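Local coordinates for protein ACDH-11, isoform b (Caenorhabditis elegans, PDB 4Y9J) that belongs to the acyl-CoA dehydrogenase family of flavoproteins and holds flavin-adenine dinucleotide within a four-chain assembly, at residues B[207-210]-B[214-217]. Sequence-based numbering, arbitrary orientation.
Sequences AVQI and TYRL
Residues 207-210 and 214-217 pair as the two arms of an antiparallel beta hairpin near its turn, in the beta domain between the helical domains of this acyl-CoA dehydrogenase fold. V208 and R216 form the hydrogen-bonded pair: V208 N reaches R216 O at 2.8 Å, almost straight at 171°, and R216 N returns a bond to V208 O at 2.9 Å. Beyond them I210 N donates to T214 O at 2.8 Å, where the first arm turns a corner. The non-hydrogen-bonded pairs, A207 with L217 and Q209 with Y215, put their side chains on the sheet face opposite V208 and R216. There the Y215 ring lies alongside the first arm, its CD2 3.4 Å from Q209 N, while Q209 CG sits over one ring face. The extended Q209 chain carries its amide past the ring, and Q209 NE2 hydrogen-bonds to K212 O in the turn. A207 CB is wedged against L217 CD2 at 3.4 Å, a tight carbon contact. On the other face R216 runs alongside V208, both pointing the same way, and a bend at chi3 (-72°) turns one guanidinium face to the valine. V208 CB and CG1 cover that face, offset toward its rim, with CG1 3.3 Å from R216 NH2. I210 CD1 meets the aliphatic CG of R216 at 3.7 Å, the two side chains crossing at about a right angle. T214 OG1 is hydrogen-bonded to E296 OE1. Y215, packed edge-to-face with F255, joins A207 and L217 against strand 231-238, while strand 285-298 pairs with the second arm and H6 of the second subunit packs on V208.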
ATOM      1  N   ALA B 207      20.689 -27.500 -20.130  1.00 45.43           N
ATOM      2  CA  ALA B 207      21.848 -26.713 -20.559  1.00 45.90           C
ATOM      3  C   ALA B 207      22.241 -27.134 -21.950  1.00 48.67           C
ATOM      4  O   ALA B 207      22.562 -28.311 -22.189  1.00 50.32           O
ATOM      5  CB  ALA B 207      23.019 -26.934 -19.617  1.00 46.10           C
ATOM      6  N   VAL B 208      22.230 -26.173 -22.874  1.00 47.18           N
ATOM      7  CA  VAL B 208      22.541 -26.471 -24.239  1.00 49.83           C
ATOM      8  C   VAL B 208      23.894 -25.901 -24.586  1.00 50.62           C
ATOM      9  O   VAL B 208      24.107 -24.722 -24.467  1.00 50.44           O
ATOM     10  CB  VAL B 208      21.494 -25.898 -25.195  1.00 50.22           C
ATOM     11  CG1 VAL B 208      21.935 -26.087 -26.635  1.00 51.75           C
ATOM     12  CG2 VAL B 208      20.152 -26.589 -24.966  1.00 50.08           C
ATOM     13  N   GLN B 209      24.796 -26.736 -25.082  1.00 55.88           N
ATOM     14  CA  GLN B 209      26.159 -26.275 -25.305  1.00 56.01           C
ATOM     15  C   GLN B 209      26.214 -25.156 -26.315  1.00 56.27           C
ATOM     16  O   GLN B 209      25.684 -25.272 -27.399  1.00 58.44           O
ATOM     17  CB  GLN B 209      27.041 -27.425 -25.768  1.00 58.91           C
ATOM     18  CG  GLN B 209      28.525 -27.066 -25.786  1.00 59.91           C
ATOM     19  CD  GLN B 209      29.382 -28.196 -26.337  1.00 63.98           C
ATOM     20  OE1 GLN B 209      29.062 -28.771 -27.371  1.00 64.20           O
ATOM     21  NE2 GLN B 209      30.438 -28.552 -25.621  1.00 63.85           N
ATOM     22  N   ILE B 210      26.890 -24.079 -25.965  1.00 56.46           N
ATOM     23  CA  ILE B 210      27.204 -23.040 -26.939  1.00 59.41           C
ATOM     24  C   ILE B 210      28.608 -23.229 -27.480  1.00 62.66           C
ATOM     25  O   ILE B 210      28.817 -23.139 -28.692  1.00 63.04           O
ATOM     26  CB  ILE B 210      27.202 -21.662 -26.333  1.00 59.18           C
ATOM     27  CG1 ILE B 210      25.821 -21.349 -25.816  1.00 57.14           C
ATOM     28  CG2 ILE B 210      27.657 -20.637 -27.373  1.00 62.60           C
ATOM     29  CD1 ILE B 210      25.744 -19.959 -25.211  1.00 57.63           C
ATOM     30  N   THR B 214      30.837 -23.506 -22.080  1.00 54.13           N
ATOM     31  CA  THR B 214      29.792 -22.460 -22.018  1.00 52.87           C
ATOM     32  C   THR B 214      28.470 -22.987 -22.579  1.00 51.28           C
ATOM     33  O   THR B 214      28.445 -23.516 -23.681  1.00 51.34           O
ATOM     34  CB  THR B 214      30.227 -21.270 -22.856  1.00 53.52           C
ATOM     35  OG1 THR B 214      31.481 -20.812 -22.361  1.00 52.93           O
ATOM     36  CG2 THR B 214      29.190 -20.149 -22.789  1.00 51.68           C
ATOM     37  N   TYR B 215      27.399 -22.824 -21.820  1.00 49.72           N
ATOM     38  CA  TYR B 215      26.090 -23.357 -22.124  1.00 48.62           C
ATOM     39  C   TYR B 215      25.021 -22.221 -21.976  1.00 46.94           C
ATOM     40  O   TYR B 215      25.227 -21.180 -21.299  1.00 47.81           O
ATOM     41  CB  TYR B 215      25.709 -24.496 -21.144  1.00 47.57           C
ATOM     42  CG  TYR B 215      26.543 -25.739 -21.299  1.00 50.06           C
ATOM     43  CD1 TYR B 215      27.890 -25.745 -20.898  1.00 51.47           C
ATOM     44  CD2 TYR B 215      26.018 -26.885 -21.920  1.00 50.70           C
ATOM     45  CE1 TYR B 215      28.693 -26.867 -21.101  1.00 55.39           C
ATOM     46  CE2 TYR B 215      26.812 -27.990 -22.146  1.00 54.54           C
ATOM     47  CZ  TYR B 215      28.141 -27.977 -21.746  1.00 56.43           C
ATOM     48  OH  TYR B 215      28.906 -29.097 -21.958  1.00 64.94           O
ATOM     49  N   ARG B 216      23.867 -22.489 -22.582  1.00 47.49           N
ATOM     50  CA  ARG B 216      22.619 -21.686 -22.516  1.00 46.75           C
ATOM     51  C   ARG B 216      21.718 -22.478 -21.598  1.00 44.61           C
ATOM     52  O   ARG B 216      21.484 -23.641 -21.901  1.00 44.59           O
ATOM     53  CB  ARG B 216      21.926 -21.763 -23.894  1.00 52.51           C
ATOM     54  CG  ARG B 216      22.115 -20.652 -24.854  1.00 60.36           C
ATOM     55  CD  ARG B 216      21.024 -20.730 -25.938  1.00 64.41           C
ATOM     56  NE  ARG B 216      21.152 -21.818 -26.921  1.00 67.09           N
ATOM     57  CZ  ARG B 216      20.236 -22.754 -27.238  1.00 67.35           C
ATOM     58  NH1 ARG B 216      19.056 -22.876 -26.649  1.00 62.50           N
ATOM     59  NH2 ARG B 216      20.510 -23.601 -28.202  1.00 70.89           N
ATOM     60  N   LEU B 217      21.206 -21.873 -20.533  1.00 41.98           N
ATOM     61  CA  LEU B 217      20.290 -22.546 -19.623  1.00 41.80           C
ATOM     62  C   LEU B 217      18.822 -22.189 -19.897  1.00 40.70           C
ATOM     63  O   LEU B 217      18.474 -21.015 -20.104  1.00 39.18           O
ATOM     64  CB  LEU B 217      20.603 -22.234 -18.142  1.00 40.41           C
ATOM     65  CG  LEU B 217      22.022 -22.490 -17.666  1.00 41.81           C
ATOM     66  CD1 LEU B 217      22.203 -22.209 -16.188  1.00 40.84           C
ATOM     67  CD2 LEU B 217      22.518 -23.910 -18.051  1.00 43.03           C
TER